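Local coordinates for xyloglucanase (Paenibacillus pabuli, PDB 2JEP), which hydrolyses the beta-1,4-glucan backbone of xyloglucan, a plant cell-wall polysaccharide, as a bacterial member of glycoside hydrolase family 5, at residues T71-K76 with S377-T382; P268-G273 with G277-W282; G283-N288 with N337-A342; T330-S335 with N366-F371. One frame throughout, in Å; residues are numbered along the deposited sequence. Where two conformers were deposited one is given.

Contact 1. Residues T71-K76 with S377-T382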
loop_
_atom_site.group_PDB
_atom_site.type_symbol
_atom_site.label_atom_id
_atom_site.label_comp_id
_atom_site.label_asym_id
_atom_site.label_seq_id
_atom_site.Cartn_x
_atom_site.Cartn_y
_atom_site.Cartn_z
ATOM N N THR A 71 8.160 11.812 -13.355
ATOM C CA THR A 71 8.888 11.566 -14.605
ATOM C C THR A 71 9.544 10.183 -14.563
ATOM O O THR A 71 9.768 9.626 -13.497
ATOM C CB THR A 71 9.963 12.632 -14.821
ATOM O OG1 THR A 71 10.860 12.571 -13.711
ATOM C CG2 THR A 71 9.352 14.026 -14.877
ATOM N N PRO A 72 9.863 9.614 -15.736
ATOM C CA PRO A 72 10.461 8.296 -15.736
ATOM C C PRO A 72 11.787 8.232 -14.990
ATOM O O PRO A 72 12.159 7.180 -14.458
ATOM C CB PRO A 72 10.640 7.970 -17.228
ATOM C CG PRO A 72 10.155 9.085 -17.963
ATOM C CD PRO A 72 9.593 10.124 -17.082
ATOM N N GLU A 73 12.508 9.355 -14.953
ATOM C CA GLU A 73 13.807 9.390 -14.295
ATOM C C GLU A 73 13.707 9.054 -12.806
ATOM O O GLU A 73 14.615 8.453 -12.250
ATOM C CB GLU A 73 14.481 10.749 -14.477
ATOM C CG GLU A 73 14.979 11.011 -15.918
ATOM C CD GLU A 73 13.926 11.473 -16.900
ATOM O OE1 GLU A 73 12.748 11.637 -16.558
ATOM O OE2 GLU A 73 14.325 11.683 -18.066
ATOM N N LEU A 74 12.636 9.472 -12.149
ATOM C CA LEU A 74 12.466 9.145 -10.729
ATOM C C LEU A 74 12.371 7.639 -10.543
ATOM O O LEU A 74 13.016 7.055 -9.671
ATOM C CB LEU A 74 11.238 9.854 -10.139
ATOM C CG LEU A 74 10.933 9.535 -8.679
ATOM C CD1 LEU A 74 12.113 9.857 -7.731
ATOM C CD2 LEU A 74 9.645 10.239 -8.238
ATOM N N ILE A 75 11.559 7.003 -11.370
ATOM C CA ILE A 75 11.368 5.567 -11.247
ATOM C C ILE A 75 12.662 4.814 -11.567
ATOM O O ILE A 75 13.003 3.836 -10.890
ATOM C CB ILE A 75 10.209 5.096 -12.143
ATOM C CG1 ILE A 75 8.888 5.824 -11.787
ATOM C CG2 ILE A 75 10.027 3.585 -12.032
ATOM C CD1 ILE A 75 8.534 5.857 -10.270
ATOM N N LYS A 76 13.435 5.317 -12.530
ATOM C CA LYS A 76 14.727 4.717 -12.826
ATOM C C LYS A 76 15.681 4.835 -11.649
ATOM O O LYS A 76 16.458 3.903 -11.386
ATOM C CB LYS A 76 15.323 5.315 -14.097
ATOM C CG LYS A 76 14.616 4.856 -15.349
ATOM C CD LYS A 76 15.259 5.445 -16.598
ATOM C CE LYS A 76 14.631 4.883 -17.875
ATOM N NZ LYS A 76 14.840 5.769 -19.060
ATOM N N SER A 377 12.959 16.632 -6.827
ATOM C CA SER A 377 13.358 17.755 -7.681
ATOM C C SER A 377 14.585 17.510 -8.515
ATOM O O SER A 377 14.684 18.115 -9.574
ATOM C CB SER A 377 13.645 18.966 -6.824
ATOM O OG SER A 377 12.449 19.348 -6.248
ATOM N N ASN A 378 15.540 16.671 -8.063
ATOM C CA ASN A 378 16.763 16.351 -8.857
ATOM C C ASN A 378 17.196 14.900 -8.957
ATOM O O ASN A 378 18.312 14.621 -9.420
ATOM C CB ASN A 378 17.946 17.245 -8.467
ATOM C CG ASN A 378 18.391 17.040 -7.062
ATOM O OD1 ASN A 378 19.123 17.868 -6.479
ATOM N ND2 ASN A 378 17.982 15.946 -6.496
ATOM N N ASN A 379 16.332 13.977 -8.550
ATOM C CA ASN A 379 16.633 12.567 -8.560
ATOM C C ASN A 379 17.927 12.288 -7.928
ATOM O O ASN A 379 18.740 11.529 -8.455
ATOM C CB ASN A 379 16.639 11.987 -9.971
ATOM C CG ASN A 379 15.342 12.099 -10.578
ATOM O OD1 ASN A 379 14.392 11.746 -9.940
ATOM N ND2 ASN A 379 15.239 12.721 -11.787
ATOM N N THR A 380 18.084 12.834 -6.727
ATOM C CA THR A 380 19.209 12.478 -5.930
ATOM C C THR A 380 18.730 11.680 -4.730
ATOM O O THR A 380 17.576 11.791 -4.291
ATOM C CB THR A 380 19.979 13.712 -5.467
ATOM O OG1 THR A 380 19.096 14.573 -4.753
ATOM C CG2 THR A 380 20.607 14.441 -6.683
ATOM N N VAL A 381 19.611 10.854 -4.233
ATOM C CA VAL A 381 19.364 10.156 -2.981
ATOM C C VAL A 381 19.539 11.108 -1.819
ATOM O O VAL A 381 20.535 11.815 -1.763
ATOM C CB VAL A 381 20.367 8.986 -2.817
ATOM C CG1 VAL A 381 20.235 8.330 -1.450
ATOM C CG2 VAL A 381 20.184 7.948 -3.954
ATOM N N THR A 382 18.597 11.116 -0.881
ATOM C CA THR A 382 18.736 11.914 0.322
ATOM C C THR A 382 18.932 11.086 1.606
ATOM O O THR A 382 19.333 11.636 2.634
ATOM C CB THR A 382 17.517 12.822 0.523
ATOM O OG1 THR A 382 16.358 11.997 0.494
ATOM C CG2 THR A 382 17.454 13.909 -0.561
HETATM O O HOH W 1 12.964 13.972 -12.793
#
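Asn379 carries its carboxamide onto the first turn of helix 72-80, and van der Waals packing makes up the direct part of the contact. Its OD1 lies 3.3 Å from Leu74 CA and, farther off, 3.7 Å from both Leu74 CB and CD1. The other branch of the amide, ND2, rests 3.4 Å from Glu73 CB; beyond that point the Glu73 chain bends at chi2 and carries its carboxylate away. CG of Asn379 stands anti to the carbonyl carbon (chi1 -63°), which turns the amide toward the helix.

Polar contact is made through water. Water 1 accepts from Asn379 ND2 at 2.8 Å and also bonds Thr71 OG1 at 2.7 Å. Thr71, in the N-cap position, makes no capping bond with its side chain; its hydroxyl joins this bridge instead.

Backbone geometry sets the position of the amide. Asn379 has phi/psi of 49/51°, and with Thr380 it faces Asn375 in a G1 beta bulge of the hairpin 374-375/380-381. An alanine at Asn379 is likely to leave water 1 without its amide donor and open a gap above Leu74 CA.

With 119 Å² buried in all, the chemistry implies a light join between the late hairpin and an early helix, apolar in its direct contacts, water-bridged in its polar ones, and resting on one amide.

Contact 2. Residues P268-G273 with G277-W282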
loop_
_atom_site.group_PDB
_atom_site.type_symbol
_atom_site.label_atom_id
_atom_site.label_comp_id
_atom_site.label_asym_id
_atom_site.label_seq_id
_atom_site.Cartn_x
_atom_site.Cartn_y
_atom_site.Cartn_z
ATOM N N PRO A 268 5.743 1.352 16.729
ATOM C CA PRO A 268 4.846 2.171 17.514
ATOM C C PRO A 268 4.737 3.566 16.942
ATOM O O PRO A 268 5.738 4.177 16.572
ATOM C CB PRO A 268 5.512 2.198 18.901
ATOM C CG PRO A 268 6.977 2.096 18.580
ATOM C CD PRO A 268 7.097 1.283 17.327
ATOM N N TRP A 269 3.508 4.068 16.869
ATOM C CA TRP A 269 3.246 5.340 16.196
ATOM C C TRP A 269 4.000 6.492 16.818
ATOM O O TRP A 269 4.424 7.412 16.123
ATOM C CB TRP A 269 1.754 5.644 16.247
ATOM C CG TRP A 269 1.346 6.869 15.486
ATOM C CD1 TRP A 269 0.900 8.046 16.012
ATOM C CD2 TRP A 269 1.363 7.036 14.065
ATOM N NE1 TRP A 269 0.638 8.943 15.001
ATOM C CE2 TRP A 269 0.925 8.351 13.799
ATOM C CE3 TRP A 269 1.749 6.217 12.985
ATOM C CZ2 TRP A 269 0.788 8.844 12.502
ATOM C CZ3 TRP A 269 1.616 6.723 11.687
ATOM C CH2 TRP A 269 1.125 8.025 11.469
ATOM N N ASP A 270 4.179 6.473 18.134
ATOM C CA ASP A 270 4.862 7.557 18.791
ATOM C C ASP A 270 6.261 7.793 18.217
ATOM O O ASP A 270 6.683 8.943 18.086
ATOM C CB ASP A 270 4.810 7.449 20.329
ATOM C CG ASP A 270 5.443 6.186 20.933
ATOM O OD1 ASP A 270 5.937 5.302 20.219
ATOM O OD2 ASP A 270 5.373 6.106 22.201
ATOM N N PHE A 271 6.936 6.711 17.832
ATOM C CA PHE A 271 8.194 6.809 17.104
ATOM C C PHE A 271 8.019 7.119 15.631
ATOM O O PHE A 271 8.657 8.025 15.095
ATOM C CB PHE A 271 8.987 5.489 17.248
ATOM C CG PHE A 271 10.194 5.402 16.359
ATOM C CD1 PHE A 271 11.287 6.223 16.565
ATOM C CD2 PHE A 271 10.202 4.553 15.265
ATOM C CE1 PHE A 271 12.394 6.181 15.708
ATOM C CE2 PHE A 271 11.283 4.514 14.393
ATOM C CZ PHE A 271 12.390 5.340 14.612
ATOM N N ALA A 272 7.180 6.317 14.971
ATOM C CA ALA A 272 7.188 6.267 13.515
ATOM C C ALA A 272 6.425 7.389 12.842
ATOM O O ALA A 272 6.802 7.803 11.729
ATOM C CB ALA A 272 6.656 4.926 13.025
ATOM N N GLY A 273 5.337 7.841 13.460
ATOM C CA GLY A 273 4.467 8.785 12.780
ATOM C C GLY A 273 4.024 10.018 13.544
ATOM O O GLY A 273 3.566 10.995 12.929
ATOM N N GLY A 277 8.730 15.496 19.012
ATOM C CA GLY A 277 10.001 14.910 19.437
ATOM C C GLY A 277 9.958 14.082 20.688
ATOM O O GLY A 277 11.008 13.762 21.241
ATOM N N ASN A 278 8.762 13.660 21.103
ATOM C CA ASN A 278 8.673 12.877 22.346
ATOM C C ASN A 278 9.503 11.591 22.240
ATOM O O ASN A 278 10.232 11.229 23.169
ATOM C CB ASN A 278 7.229 12.501 22.680
ATOM C CG ASN A 278 6.334 13.699 22.955
ATOM O OD1 ASN A 278 6.812 14.811 23.198
ATOM N ND2 ASN A 278 5.009 13.446 22.977
ATOM N N ILE A 279 9.373 10.884 21.118
ATOM C CA ILE A 279 10.034 9.600 20.896
ATOM C C ILE A 279 10.766 9.690 19.557
ATOM O O ILE A 279 10.153 9.902 18.500
ATOM C CB ILE A 279 9.018 8.439 20.855
ATOM C CG1 ILE A 279 8.216 8.352 22.159
ATOM C CG2 ILE A 279 9.728 7.124 20.533
ATOM C CD1 ILE A 279 9.038 8.082 23.441
ATOM N N THR A 280 12.085 9.510 19.611
ATOM C CA THR A 280 12.945 9.680 18.457
ATOM C C THR A 280 13.881 8.488 18.202
ATOM O O THR A 280 14.691 8.536 17.279
ATOM C CB THR A 280 13.785 10.957 18.629
ATOM O OG1 THR A 280 14.484 10.854 19.869
ATOM C CG2 THR A 280 12.902 12.214 18.622
ATOM N N GLN A 281 13.752 7.427 19.008
ATOM C CA GLN A 281 14.626 6.271 18.906
ATOM C C GLN A 281 13.790 5.006 18.988
ATOM O O GLN A 281 12.676 5.026 19.492
ATOM C CB GLN A 281 15.690 6.285 20.021
ATOM C CG GLN A 281 16.381 7.648 20.158
ATOM C CD GLN A 281 17.546 7.633 21.090
ATOM O OE1 GLN A 281 17.840 6.635 21.775
ATOM N NE2 GLN A 281 18.243 8.752 21.131
ATOM N N TRP A 282 14.353 3.912 18.501
ATOM C CA TRP A 282 13.679 2.626 18.430
ATOM C C TRP A 282 14.711 1.503 18.433
ATOM O O TRP A 282 15.757 1.619 17.810
ATOM C CB TRP A 282 12.846 2.537 17.131
ATOM C CG TRP A 282 12.054 1.263 17.020
ATOM C CD1 TRP A 282 10.790 1.046 17.518
ATOM C CD2 TRP A 282 12.477 0.024 16.444
ATOM N NE1 TRP A 282 10.413 -0.248 17.263
ATOM C CE2 TRP A 282 11.437 -0.899 16.635
ATOM C CE3 TRP A 282 13.644 -0.403 15.796
ATOM C CZ2 TRP A 282 11.508 -2.197 16.160
ATOM C CZ3 TRP A 282 13.719 -1.693 15.366
ATOM C CH2 TRP A 282 12.659 -2.578 15.555
HETATM O O HOH W 2 7.012 11.334 19.440
#
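Phe271 and Trp282 both set CG anti to their backbone nitrogens (chi1 171° and -177°): the first torsion turns the benzyl ring so that its face lies under Trp282 CB, and the second directs the indole to lie beside that ring and near Pro268. The face makes a CH-pi contact: Trp282 CB sits over its middle, 3.6 Å from the ring centroid and almost on the ring normal. The rings themselves meet obliquely, the Phe271 centroid 5.3 Å from that of the indole five-membered ring with planes 32° apart.

The rest of the packing surrounds this pair. At the Phe271 edge, near its plane, the carbonyl Thr280 O comes to 3.6 Å from CE1. Pro268, which follows a cis peptide, brings CD to 3.7 Å from Trp282 CD1, the two side chains crossing at about a right angle. Earlier in the returning segment, Ile279 divides its branches: CG2 lies 3.7 Å from Phe271 CB, while CG1 lies 3.6 Å from Asp270 OD2, the other carboxylate oxygen, OD1, being hydrogen-bonded to Ser293 OG. Water 2 bridges the backbones, accepting from Ile279 N at 2.9 Å and reaching Asp270 O. The carbonyl oxygens of Asp270 and Ile279 also share a donor, Lys329 NZ, which probably offsets their close approach.

Helix 269-272 follows strand 259-265, the sixth of the (beta/alpha)8 barrel, and the chain then folds back over it before helix 298-313. Trp282 NE1 is bonded to Gly296 O, and helix 336-353 closes the cluster, with Asn336 and Tyr339 touching Phe271 and Ala346 touching Trp282.

Contact 3. Residues G283-N288 with N337-A342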
loop_
_atom_site.group_PDB
_atom_site.type_symbol
_atom_site.label_atom_id
_atom_site.label_comp_id
_atom_site.label_asym_id
_atom_site.label_seq_id
_atom_site.Cartn_x
_atom_site.Cartn_y
_atom_site.Cartn_z
ATOM N N GLY A 283 14.350 0.410 19.090
ATOM C CA GLY A 283 15.110 -0.807 19.069
ATOM C C GLY A 283 16.263 -0.824 20.048
ATOM O O GLY A 283 16.540 0.146 20.760
ATOM N N ALA A 284 16.948 -1.949 20.043
ATOM C CA ALA A 284 17.955 -2.225 21.066
ATOM C C ALA A 284 19.098 -1.236 21.072
ATOM O O ALA A 284 19.707 -1.036 22.127
ATOM C CB ALA A 284 18.511 -3.637 20.883
ATOM N N THR A 285 19.388 -0.616 19.931
ATOM C CA THR A 285 20.516 0.308 19.862
ATOM C C THR A 285 20.182 1.732 20.312
ATOM O O THR A 285 21.065 2.585 20.344
ATOM C CB THR A 285 21.173 0.343 18.484
ATOM O OG1 THR A 285 20.293 0.973 17.543
ATOM C CG2 THR A 285 21.574 -1.074 18.016
ATOM N N SER A 286 18.929 1.998 20.693
ATOM C CA SER A 286 18.588 3.271 21.323
ATOM C C SER A 286 19.552 3.563 22.465
ATOM O O SER A 286 19.929 2.655 23.216
ATOM C CB SER A 286 17.150 3.237 21.812
ATOM O OG SER A 286 16.850 4.289 22.691
ATOM N N THR A 287 19.957 4.828 22.586
ATOM C CA THR A 287 20.926 5.242 23.584
ATOM C C THR A 287 20.366 6.014 24.772
ATOM O O THR A 287 21.106 6.285 25.731
ATOM C CB THR A 287 22.035 6.137 22.958
ATOM O OG1 THR A 287 21.416 7.325 22.438
ATOM C CG2 THR A 287 22.788 5.398 21.871
ATOM N N ASN A 288 19.060 6.310 24.735
ATOM C CA ASN A 288 18.390 7.103 25.755
ATOM C C ASN A 288 16.965 6.601 25.971
ATOM O O ASN A 288 16.177 6.733 25.070
ATOM C CB ASN A 288 18.432 8.602 25.437
ATOM C CG ASN A 288 17.907 9.453 26.564
ATOM O OD1 ASN A 288 17.243 8.958 27.476
ATOM N ND2 ASN A 288 18.193 10.755 26.509
ATOM N N ASN A 337 18.288 9.483 12.576
ATOM C CA ASN A 337 18.419 8.645 11.382
ATOM C C ASN A 337 19.040 7.281 11.676
ATOM O O ASN A 337 18.795 6.330 10.938
ATOM C CB ASN A 337 19.163 9.364 10.260
ATOM C CG ASN A 337 18.278 10.286 9.460
ATOM O OD1 ASN A 337 17.090 10.040 9.321
ATOM N ND2 ASN A 337 18.842 11.378 8.956
ATOM N N VAL A 338 19.817 7.167 12.750
ATOM C CA VAL A 338 20.294 5.856 13.155
ATOM C C VAL A 338 19.111 4.928 13.373
ATOM O O VAL A 338 19.127 3.762 12.958
ATOM C CB VAL A 338 21.127 5.947 14.487
ATOM C CG1 VAL A 338 21.514 4.575 15.010
ATOM C CG2 VAL A 338 22.385 6.836 14.271
ATOM N N TYR A 339 18.074 5.450 14.014
ATOM C CA TYR A 339 16.894 4.643 14.346
ATOM C C TYR A 339 15.928 4.452 13.201
ATOM O O TYR A 339 15.290 3.411 13.108
ATOM C CB TYR A 339 16.214 5.157 15.651
ATOM C CG TYR A 339 17.296 5.291 16.690
ATOM C CD1 TYR A 339 17.966 4.157 17.134
ATOM C CD2 TYR A 339 17.812 6.532 17.027
ATOM C CE1 TYR A 339 19.061 4.244 17.939
ATOM C CE2 TYR A 339 18.915 6.632 17.861
ATOM C CZ TYR A 339 19.547 5.483 18.288
ATOM O OH TYR A 339 20.685 5.530 19.078
ATOM N N ARG A 340 15.823 5.452 12.325
ATOM C CA ARG A 340 15.040 5.246 11.118
ATOM C C ARG A 340 15.624 4.126 10.277
ATOM O O ARG A 340 14.907 3.302 9.726
ATOM C CB ARG A 340 14.911 6.551 10.326
ATOM C CG ARG A 340 14.208 7.652 11.136
ATOM C CD ARG A 340 13.438 8.626 10.264
ATOM N NE ARG A 340 14.326 9.302 9.341
ATOM C CZ ARG A 340 13.970 9.814 8.151
ATOM N NH1 ARG A 340 12.735 9.704 7.651
ATOM N NH2 ARG A 340 14.880 10.436 7.446
ATOM N N ALA A 341 16.946 4.092 10.177
ATOM C CA ALA A 341 17.614 3.005 9.503
ATOM C C ALA A 341 17.370 1.690 10.230
ATOM O O ALA A 341 17.027 0.690 9.599
ATOM C CB ALA A 341 19.111 3.295 9.365
ATOM N N ALA A 342 17.585 1.660 11.551
ATOM C CA ALA A 342 17.407 0.406 12.310
ATOM C C ALA A 342 15.995 -0.131 12.161
ATOM O O ALA A 342 15.796 -1.342 12.002
ATOM C CB ALA A 342 17.771 0.610 13.783
HETATM O O HOH W 3 23.046 3.804 18.485
HETATM O O HOH W 4 21.553 7.996 19.824
#
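Thr285 OG1 lies at the edge of the Tyr339 ring, near its plane and 3.5 Å from CE1. One face of that ring carries a methyl of its own helix, Val338 CG1, 3.8 Å above the plane and offset toward the rim. Ser286 CA approaches obliquely, 3.6 Å from Tyr339 CE1. A second flat group, the Arg340 guanidinium, takes no part in the loop contact; within the helix its NE and NH2 both donate side-on to Asn337 OD1, which lies within 1° of its plane.

The phenol oxygen is the polar centre of the contact. Tyr339 CG is anti to the carbonyl carbon (chi1 -50°), and from there the ring extends outward until OH lies among the backbone and side chains of 285-287. Thr287 CG2 comes to 3.5 Å of OH, the threonine crossing the tyrosine at about a right angle. Two waters also bond here: water 3 lies 3.0 Å from Tyr339 OH and donates to Thr285 O, and water 4, in the ring plane, bonds OH and Thr287 OG1 at 2.7 Å each. They thus tie the phenol oxygen to the loop, alongside the packing around the ring.

A type I beta turn from Gly283 to Ser286 shapes the loop, and Gln281 OE1 accepts from Ser286 OG and from the backbone N of Thr287 and Asn288. The loop precedes helix 298-313, whereas Tyr339 belongs to helix 336-353, between barrel strands 319-324 and 357-362; on that helix, Arg340 and Ala341 touch helix 384-393.

Contact 4. Residues T330-S335 with N366-F371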
loop_
_atom_site.group_PDB
_atom_site.type_symbol
_atom_site.label_atom_id
_atom_site.label_comp_id
_atom_site.label_asym_id
_atom_site.label_seq_id
_atom_site.Cartn_x
_atom_site.Cartn_y
_atom_site.Cartn_z
ATOM N N THR A 330 15.120 14.327 12.910
ATOM C CA THR A 330 16.459 14.860 13.152
ATOM C C THR A 330 16.460 16.301 13.674
ATOM O O THR A 330 17.459 16.711 14.275
ATOM C CB THR A 330 17.332 14.805 11.883
ATOM O OG1 THR A 330 16.720 15.553 10.824
ATOM C CG2 THR A 330 17.599 13.371 11.455
ATOM N N SER A 331 15.340 17.019 13.523
ATOM C CA SER A 331 15.191 18.364 14.095
ATOM C C SER A 331 14.992 18.324 15.609
ATOM O O SER A 331 15.111 19.347 16.281
ATOM C CB SER A 331 14.020 19.116 13.457
ATOM O OG SER A 331 12.774 18.485 13.697
ATOM N N TYR A 332 14.668 17.147 16.135
ATOM C CA TYR A 332 14.458 16.950 17.574
ATOM C C TYR A 332 15.625 16.208 18.223
ATOM O O TYR A 332 15.958 16.471 19.376
ATOM C CB TYR A 332 13.179 16.148 17.799
ATOM C CG TYR A 332 11.909 16.733 17.186
ATOM C CD1 TYR A 332 11.308 17.871 17.702
ATOM C CD2 TYR A 332 11.287 16.129 16.124
ATOM C CE1 TYR A 332 10.125 18.369 17.165
ATOM C CE2 TYR A 332 10.144 16.610 15.575
ATOM C CZ TYR A 332 9.549 17.732 16.104
ATOM O OH TYR A 332 8.355 18.199 15.603
ATOM N N ASP A 333 16.172 15.224 17.517
ATOM C CA ASP A 333 17.227 14.332 18.021
ATOM C C ASP A 333 18.199 14.123 16.867
ATOM O O ASP A 333 17.846 13.509 15.864
ATOM C CB ASP A 333 16.589 13.013 18.454
ATOM C CG ASP A 333 17.583 11.981 18.963
ATOM O OD1 ASP A 333 18.816 12.160 18.769
ATOM O OD2 ASP A 333 17.118 10.965 19.517
ATOM N N SER A 334 19.416 14.648 17.000
ATOM C CA SER A 334 20.378 14.563 15.928
ATOM C C SER A 334 20.812 13.148 15.582
ATOM O O SER A 334 21.425 12.939 14.534
ATOM C CB SER A 334 21.600 15.433 16.200
ATOM O OG SER A 334 22.280 14.968 17.358
ATOM N N SER A 335 20.458 12.177 16.421
ATOM C CA SER A 335 20.716 10.762 16.131
ATOM C C SER A 335 19.553 10.012 15.480
ATOM O O SER A 335 19.660 8.829 15.236
ATOM C CB SER A 335 21.151 10.024 17.376
ATOM O OG SER A 335 20.110 9.828 18.325
ATOM N N ASN A 366 11.309 15.844 2.057
ATOM C CA ASN A 366 12.601 15.877 2.704
ATOM C C ASN A 366 12.573 17.063 3.638
ATOM O O ASN A 366 12.551 18.220 3.193
ATOM C CB ASN A 366 13.707 16.065 1.651
ATOM C CG ASN A 366 13.855 14.845 0.759
ATOM O OD1 ASN A 366 14.387 13.842 1.191
ATOM N ND2 ASN A 366 13.286 14.900 -0.453
ATOM N N GLY A 367 12.547 16.789 4.932
ATOM C CA GLY A 367 12.491 17.826 5.926
ATOM C C GLY A 367 11.764 17.318 7.152
ATOM O O GLY A 367 11.616 16.117 7.351
ATOM N N GLN A 368 11.322 18.239 7.985
ATOM C CA GLN A 368 10.769 17.877 9.273
ATOM C C GLN A 368 9.516 17.019 9.084
ATOM O O GLN A 368 8.571 17.432 8.414
ATOM C CB GLN A 368 10.453 19.120 10.111
ATOM C CG GLN A 368 9.977 18.755 11.493
ATOM C CD GLN A 368 9.667 19.972 12.344
ATOM O OE1 GLN A 368 8.747 20.756 12.039
ATOM N NE2 GLN A 368 10.438 20.149 13.407
ATOM N N HIS A 369 9.534 15.825 9.672
ATOM C CA HIS A 369 8.453 14.861 9.617
ATOM C C HIS A 369 8.331 14.174 8.259
ATOM O O HIS A 369 7.320 13.524 7.979
ATOM C CB HIS A 369 7.097 15.440 10.044
ATOM C CG HIS A 369 7.121 16.228 11.313
ATOM N ND1 HIS A 369 6.439 17.411 11.448
ATOM C CD2 HIS A 369 7.729 16.003 12.503
ATOM C CE1 HIS A 369 6.643 17.896 12.666
ATOM N NE2 HIS A 369 7.419 17.056 13.330
ATOM N N GLY A 370 9.358 14.291 7.422
ATOM C CA GLY A 370 9.328 13.687 6.098
ATOM C C GLY A 370 9.619 12.203 6.102
ATOM O O GLY A 370 10.199 11.642 7.040
ATOM N N PHE A 371 9.215 11.557 5.010
ATOM C CA PHE A 371 9.514 10.146 4.776
ATOM C C PHE A 371 10.450 9.902 3.573
ATOM O O PHE A 371 10.795 8.763 3.289
ATOM C CB PHE A 371 8.240 9.353 4.480
ATOM C CG PHE A 371 7.344 9.077 5.647
ATOM C CD1 PHE A 371 7.550 7.956 6.436
ATOM C CD2 PHE A 371 6.212 9.833 5.856
ATOM C CE1 PHE A 371 6.655 7.630 7.440
ATOM C CE2 PHE A 371 5.303 9.505 6.862
ATOM C CZ PHE A 371 5.534 8.393 7.642
#
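Ser331 and Tyr332 hydrogen-bond to Gln368 and His369, respectively, the two central residues of the type II beta turn Gly367-Gly370, joining the loops that follow the seventh and eighth strands of the (beta/alpha)8 barrel. Gln368 NE2 donates to Ser331 OG at 2.9 Å, nearly straight (166°) and close to its amide plane. Tyr332 OH and His369 NE2 lie 2.7 Å apart in a hydrogen bond that either may donate. The two rings meet rim to rim, centroids 5.7 Å apart and planes 24° apart, so the phenol oxygen reaches the imidazole edge in its plane and neither ring covers the other.

The next shell bears on these groups. Gln368 CG is anti to the backbone N (chi1 -176°) and the chain runs extended beyond it, which carries NE2 out to the serine. The same CG lies over the centre of the His369 face, 3.5 Å above it, which probably limits how the imidazole can turn. A phenylalanine in place of Tyr332 would probably leave His369 NE2 without its hydroxyl mate and the imidazole freer to turn.

Further out, Gly370 N donates to Gly367 O at 2.9 Å to close the turn, while the backbones of His369 and Gly370 bond to Asp328. A bound calcium ion lies about 12 Å from the His369 side chain. Asp333, before the turn leading into helix 336-353, bonds Thr280 OG1 and Gln281 NE2 through OD2; its OD1 accepts a capping bond from Ser335 N at 2.9 Å and, from the same face of the carboxylate, Ser335 OG at 2.7 Å.

Overall arrangement
From the N terminus, contact 1 opens first, at helix 72-80, and closes last, at the hairpin strand 380-381; the other three nest inside this long loop. Contact 2 closes a short excursion after barrel strand 259-265. Contact 3 then opens at 283-288 and contact 4 at 330-335; contact 3 closes on helix 336-353 before contact 4 closes at 366-371, so these two cross. Contact 2 touches both contacts 3 and 4 through Gln281, linking loops after the sixth and seventh strands. The bond between Thr382 and Asn366 joins contacts 1 and 4.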